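Local coordinates for protein antisigma-factor antagonist, STAS (Rhodobacter sphaeroides, PDB 3OIZ) that probably forms the cytoplasmic regulatory STAS domain of a SulP-type sulfate transporter, a fold shared with anti-sigma-factor antagonists, at residues 45-59 with 77-91. Residues are numbered along the deposited sequence; the frame is centred on the assembly and turned at random.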
loop_
_atom_site.group_PDB
_atom_site.type_symbol
_atom_site.label_atom_id
_atom_site.label_comp_id
_atom_site.label_asym_id
_atom_site.label_seq_id
_atom_site.Cartn_x
_atom_site.Cartn_y
_atom_site.Cartn_z
ATOM N N ASP A 45 15.668 0.538 2.738
ATOM C CA ASP A 45 15.841 1.971 3.030
ATOM C C ASP A 45 14.600 2.763 2.634
ATOM O O ASP A 45 14.260 3.746 3.274
ATOM C CB ASP A 45 17.043 2.510 2.296
ATOM C CG ASP A 45 18.352 1.967 2.843
ATOM O OD1 ASP A 45 18.418 1.491 4.007
ATOM O OD2 ASP A 45 19.315 2.011 2.084
ATOM N N ARG A 46 13.926 2.336 1.565
ATOM C CA ARG A 46 12.789 3.104 1.020
ATOM C C ARG A 46 11.694 2.171 0.582
ATOM O O ARG A 46 11.962 1.087 0.082
ATOM C CB ARG A 46 13.225 3.961 -0.169
ATOM C CG ARG A 46 14.179 5.068 0.216
ATOM C CD ARG A 46 14.723 5.855 -1.008
ATOM N NE ARG A 46 15.253 4.994 -2.073
ATOM C CZ ARG A 46 16.452 4.421 -2.056
ATOM N NH1 ARG A 46 17.281 4.611 -1.024
ATOM N NH2 ARG A 46 16.834 3.676 -3.082
ATOM N N VAL A 47 10.451 2.612 0.769
ATOM C CA VAL A 47 9.305 1.900 0.264
ATOM C C VAL A 47 8.441 2.919 -0.452
ATOM O O VAL A 47 8.186 4.011 0.074
ATOM C CB VAL A 47 8.502 1.208 1.408
ATOM C CG1 VAL A 47 7.183 0.639 0.884
ATOM C CG2 VAL A 47 9.348 0.117 2.046
ATOM N N VAL A 48 7.962 2.557 -1.634
ATOM C CA VAL A 48 6.946 3.355 -2.319
ATOM C C VAL A 48 5.680 2.507 -2.346
ATOM O O VAL A 48 5.733 1.330 -2.721
ATOM C CB VAL A 48 7.388 3.676 -3.753
ATOM C CG1 VAL A 48 6.265 4.430 -4.509
ATOM C CG2 VAL A 48 8.699 4.457 -3.725
ATOM N N ILE A 49 4.543 3.098 -1.969
ATOM C CA ILE A 49 3.244 2.416 -2.172
ATOM C C ILE A 49 2.466 3.204 -3.207
ATOM O O ILE A 49 2.031 4.341 -2.952
ATOM C CB ILE A 49 2.458 2.252 -0.862
ATOM C CG1 ILE A 49 3.318 1.533 0.209
ATOM C CG2 ILE A 49 1.125 1.495 -1.102
ATOM C CD1 ILE A 49 2.577 1.428 1.533
ATOM N N ASP A 50 2.296 2.591 -4.378
ATOM C CA ASP A 50 1.705 3.248 -5.526
ATOM C C ASP A 50 0.248 2.829 -5.568
ATOM O O ASP A 50 -0.063 1.671 -5.882
ATOM C CB ASP A 50 2.451 2.847 -6.814
ATOM C CG ASP A 50 1.920 3.561 -8.059
ATOM O OD1 ASP A 50 0.724 3.886 -8.143
ATOM O OD2 ASP A 50 2.722 3.768 -8.987
ATOM N N VAL A 51 -0.647 3.764 -5.259
ATOM C CA VAL A 51 -2.091 3.479 -5.316
ATOM C C VAL A 51 -2.792 4.202 -6.512
ATOM O O VAL A 51 -4.025 4.306 -6.553
ATOM C CB VAL A 51 -2.787 3.834 -3.961
ATOM C CG1 VAL A 51 -2.254 2.917 -2.855
ATOM C CG2 VAL A 51 -2.602 5.342 -3.602
ATOM N N SER A 52 -2.016 4.632 -7.496
ATOM C CA SER A 52 -2.557 5.406 -8.642
ATOM C C SER A 52 -3.600 4.635 -9.414
ATOM O O SER A 52 -4.478 5.241 -10.039
ATOM C CB SER A 52 -1.432 5.829 -9.598
ATOM O OG SER A 52 -0.785 4.689 -10.165
ATOM N N ARG A 53 -3.493 3.300 -9.379
ATOM C CA ARG A 53 -4.400 2.429 -10.122
ATOM C C ARG A 53 -5.449 1.772 -9.218
ATOM O O ARG A 53 -6.104 0.786 -9.602
ATOM C CB ARG A 53 -3.614 1.413 -10.948
ATOM C CG ARG A 53 -2.749 2.193 -11.917
ATOM C CD ARG A 53 -2.120 1.361 -12.949
ATOM N NE ARG A 53 -1.207 2.152 -13.780
ATOM C CZ ARG A 53 -0.794 1.758 -14.989
ATOM N NH1 ARG A 53 -1.235 0.596 -15.497
ATOM N NH2 ARG A 53 0.040 2.515 -15.695
ATOM N N ALA A 54 -5.622 2.332 -8.020
ATOM C CA ALA A 54 -6.590 1.763 -7.080
ATOM C C ALA A 54 -7.669 2.788 -6.743
ATOM O O ALA A 54 -7.498 3.987 -6.998
ATOM C CB ALA A 54 -5.837 1.348 -5.789
ATOM N N HIS A 55 -8.771 2.323 -6.148
ATOM C CA HIS A 55 -9.836 3.207 -5.663
ATOM C C HIS A 55 -10.059 2.902 -4.189
ATOM O O HIS A 55 -10.320 1.762 -3.845
ATOM C CB HIS A 55 -11.154 2.947 -6.422
ATOM C CG HIS A 55 -11.036 3.192 -7.892
ATOM N ND1 HIS A 55 -10.665 4.424 -8.414
ATOM C CD2 HIS A 55 -11.210 2.361 -8.956
ATOM C CE1 HIS A 55 -10.636 4.337 -9.738
ATOM N NE2 HIS A 55 -10.960 3.100 -10.088
ATOM N N ILE A 56 -9.865 3.900 -3.338
ATOM C CA ILE A 56 -10.131 3.747 -1.912
ATOM C C ILE A 56 -11.573 4.125 -1.657
ATOM O O ILE A 56 -11.994 5.260 -1.989
ATOM C CB ILE A 56 -9.186 4.634 -1.087
ATOM C CG1 ILE A 56 -7.711 4.235 -1.329
ATOM C CG2 ILE A 56 -9.562 4.504 0.395
ATOM C CD1 ILE A 56 -6.683 5.344 -0.849
ATOM N N TRP A 57 -12.373 3.215 -1.086
ATOM C CA TRP A 57 -13.815 3.498 -1.007
ATOM C C TRP A 57 -14.343 3.968 0.346
ATOM O O TRP A 57 -15.513 4.420 0.449
ATOM C CB TRP A 57 -14.581 2.239 -1.450
ATOM C CG TRP A 57 -14.467 2.028 -2.926
ATOM C CD1 TRP A 57 -13.615 1.195 -3.575
ATOM C CD2 TRP A 57 -15.209 2.731 -3.942
ATOM N NE1 TRP A 57 -13.819 1.267 -4.942
ATOM C CE2 TRP A 57 -14.778 2.226 -5.197
ATOM C CE3 TRP A 57 -16.220 3.714 -3.903
ATOM C CZ2 TRP A 57 -15.315 2.679 -6.418
ATOM C CZ3 TRP A 57 -16.751 4.194 -5.122
ATOM C CH2 TRP A 57 -16.297 3.671 -6.367
ATOM N N ASP A 58 -13.522 3.841 1.390
ATOM C CA ASP A 58 -13.986 4.180 2.721
ATOM C C ASP A 58 -12.838 4.554 3.633
ATOM O O ASP A 58 -11.645 4.355 3.293
ATOM C CB ASP A 58 -14.833 3.027 3.329
ATOM C CG ASP A 58 -14.140 1.657 3.242
ATOM O OD1 ASP A 58 -12.959 1.528 3.651
ATOM O OD2 ASP A 58 -14.824 0.684 2.825
ATOM N N ILE A 59 -13.176 5.094 4.802
ATOM C CA ILE A 59 -12.140 5.640 5.665
ATOM C C ILE A 59 -11.351 4.517 6.369
ATOM O O ILE A 59 -10.168 4.675 6.641
ATOM C CB ILE A 59 -12.730 6.675 6.635
ATOM C CG1 ILE A 59 -11.662 7.690 7.060
ATOM C CG2 ILE A 59 -13.361 5.990 7.796
ATOM C CD1 ILE A 59 -11.113 8.493 5.866
ATOM N N ALA A 77 12.174 2.363 7.236
ATOM C CA ALA A 77 12.120 2.832 5.842
ATOM C C ALA A 77 11.599 4.252 5.732
ATOM O O ALA A 77 10.724 4.676 6.506
ATOM C CB ALA A 77 11.224 1.899 4.993
ATOM N N GLU A 78 12.109 4.974 4.744
ATOM C CA GLU A 78 11.469 6.208 4.274
ATOM C C GLU A 78 10.335 5.759 3.344
ATOM O O GLU A 78 10.567 4.952 2.467
ATOM C CB GLU A 78 12.487 7.014 3.481
ATOM C CG GLU A 78 11.910 8.117 2.663
ATOM C CD GLU A 78 12.958 8.767 1.773
ATOM O OE1 GLU A 78 14.163 8.708 2.141
ATOM O OE2 GLU A 78 12.571 9.310 0.699
ATOM N N VAL A 79 9.125 6.250 3.554
ATOM C CA VAL A 79 7.976 5.739 2.816
ATOM C C VAL A 79 7.283 6.884 2.110
ATOM O O VAL A 79 7.079 7.997 2.694
ATOM C CB VAL A 79 6.943 5.041 3.739
ATOM C CG1 VAL A 79 5.780 4.472 2.928
ATOM C CG2 VAL A 79 7.609 3.930 4.598
ATOM N N ARG A 80 6.938 6.629 0.858
ATOM C CA ARG A 80 6.108 7.587 0.140
ATOM C C ARG A 80 4.952 6.923 -0.578
ATOM O O ARG A 80 5.098 5.810 -1.105
ATOM C CB ARG A 80 6.919 8.418 -0.828
ATOM C CG ARG A 80 7.599 7.721 -1.956
ATOM C CD ARG A 80 8.531 8.688 -2.719
ATOM N NE ARG A 80 9.156 8.070 -3.905
ATOM C CZ ARG A 80 8.648 8.108 -5.148
ATOM N NH1 ARG A 80 7.499 8.743 -5.396
ATOM N NH2 ARG A 80 9.293 7.510 -6.154
ATOM N N ILE A 81 3.833 7.638 -0.642
ATOM C CA ILE A 81 2.672 7.165 -1.369
ATOM C C ILE A 81 2.674 7.886 -2.713
ATOM O O ILE A 81 2.928 9.094 -2.769
ATOM C CB ILE A 81 1.346 7.478 -0.633
ATOM C CG1 ILE A 81 1.278 6.702 0.694
ATOM C CG2 ILE A 81 0.166 7.021 -1.506
ATOM C CD1 ILE A 81 -0.029 7.002 1.556
ATOM N N VAL A 82 2.417 7.145 -3.787
ATOM C CA VAL A 82 2.232 7.712 -5.137
ATOM C C VAL A 82 0.788 7.490 -5.520
ATOM O O VAL A 82 0.237 6.409 -5.279
ATOM C CB VAL A 82 3.131 6.989 -6.174
ATOM C CG1 VAL A 82 2.744 7.354 -7.619
ATOM C CG2 VAL A 82 4.603 7.339 -5.936
ATOM N N GLY A 83 0.137 8.506 -6.100
ATOM C CA GLY A 83 -1.239 8.286 -6.588
ATOM C C GLY A 83 -2.342 8.487 -5.562
ATOM O O GLY A 83 -3.466 8.081 -5.816
HETATM N N MSE A 84 -2.026 9.078 -4.397
HETATM C CA MSE A 84 -3.053 9.294 -3.380
HETATM C C MSE A 84 -4.222 10.113 -3.899
HETATM O O MSE A 84 -5.368 9.815 -3.565
HETATM C CB MSE A 84 -2.475 9.908 -2.101
HETATM C CG MSE A 84 -3.491 10.013 -0.953
HETATM SE SE MSE A 84 -3.929 8.202 -0.369
HETATM C CE MSE A 84 -5.077 8.488 1.120
ATOM N N ASN A 85 -3.960 11.158 -4.682
ATOM C CA ASN A 85 -5.065 12.004 -5.177
ATOM C C ASN A 85 -6.037 11.194 -6.014
ATOM O O ASN A 85 -7.276 11.190 -5.753
ATOM C CB ASN A 85 -4.529 13.165 -5.994
ATOM C CG ASN A 85 -5.640 14.085 -6.506
ATOM O OD1 ASN A 85 -5.946 14.071 -7.700
ATOM N ND2 ASN A 85 -6.245 14.892 -5.607
ATOM N N GLU A 86 -5.506 10.433 -6.965
ATOM C CA GLU A 86 -6.376 9.621 -7.829
ATOM C C GLU A 86 -7.122 8.583 -7.018
ATOM O O GLU A 86 -8.343 8.352 -7.226
ATOM C CB GLU A 86 -5.513 8.873 -8.866
ATOM C CG GLU A 86 -4.993 9.791 -9.885
ATOM C CD GLU A 86 -3.608 10.340 -9.590
ATOM O OE1 GLU A 86 -3.167 10.425 -8.419
ATOM O OE2 GLU A 86 -2.978 10.734 -10.589
ATOM N N ALA A 87 -6.421 7.916 -6.102
ATOM C CA ALA A 87 -7.053 6.833 -5.326
ATOM C C ALA A 87 -8.155 7.362 -4.384
ATOM O O ALA A 87 -9.104 6.645 -4.062
ATOM C CB ALA A 87 -5.993 6.069 -4.530
ATOM N N SER A 88 -8.018 8.622 -3.968
ATOM C CA SER A 88 -8.911 9.204 -2.961
ATOM C C SER A 88 -10.211 9.773 -3.524
ATOM O O SER A 88 -11.109 10.144 -2.760
ATOM C CB SER A 88 -8.171 10.262 -2.163
ATOM O OG SER A 88 -7.107 9.650 -1.460
ATOM N N GLU A 89 -10.319 9.863 -4.854
ATOM C CA GLU A 89 -11.503 10.476 -5.481
ATOM C C GLU A 89 -12.776 9.687 -5.182
ATOM O O GLU A 89 -13.872 10.250 -5.169
ATOM C CB GLU A 89 -11.305 10.622 -7.003
ATOM C CG GLU A 89 -10.195 11.621 -7.417
ATOM C CD GLU A 89 -10.631 13.097 -7.412
ATOM O OE1 GLU A 89 -11.479 13.513 -6.589
ATOM O OE2 GLU A 89 -10.116 13.865 -8.247
ATOM N N THR A 90 -12.620 8.392 -4.923
ATOM C CA THR A 90 -13.754 7.507 -4.655
ATOM C C THR A 90 -14.092 7.407 -3.189
ATOM O O THR A 90 -15.007 6.656 -2.817
ATOM C CB THR A 90 -13.447 6.079 -5.157
ATOM O OG1 THR A 90 -12.102 5.732 -4.793
ATOM C CG2 THR A 90 -13.605 6.015 -6.683
HETATM N N MSE A 91 -13.385 8.148 -2.344
HETATM C CA MSE A 91 -13.567 7.942 -0.914
HETATM C C MSE A 91 -14.830 8.701 -0.577
HETATM O O MSE A 91 -14.847 9.909 -0.448
HETATM C CB MSE A 91 -12.323 8.293 -0.063
HETATM C CG MSE A 91 -12.315 7.421 1.250
HETATM SE SE MSE A 91 -13.616 8.072 2.510
HETATM C CE MSE A 91 -13.036 9.876 2.821
HETATM O O HOH W 1 -10.340 6.597 -6.875
#
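A chi1 of 43° places Thr90 OG1 between the backbone N and carbonyl carbon, where it donates to Ile56 O (2.8 Å) while CB and CG2 cover one face of the Trp57 six-membered ring. Thr90 CB stands 3.7 Å from the centroid of that Trp57 ring and 6° off its normal, a CH-pi contact. The hydroxyl reaches Ile56 O from above the carbonyl plane, and one water joins Thr90 OG1, His55 ND1 and Glu86 O. Beside it, Ile56 N donates to Ala87 O (2.9 Å), and Ile56 CD1 packs on Ala87 CB and Met84 SE. Strands 46-51 and 78-82 run parallel, 17° apart, joined through helix 59-74 in the right-handed beta-alpha-beta crossover expected of the STAS fold; six backbone hydrogen bonds, the first from Glu78 N to Asp45 O just before the strand, link them, ending with Val51 N to Val82 O (2.8 Å). On the face away from that helix, Val48 CG2 lies over the Arg80 guanidinium, 3.6 Å from NE. Asp50 closes an Asx turn: OD1 accepts Ser52 N at 2.9 Å and also Ser52 OG. Replacing Asp50 with an alanine is likely to leave both Ser52 donors without this acceptor and Val82 CG1 without its carboxylate neighbour, Asp50 OD2, 3.8 Å away.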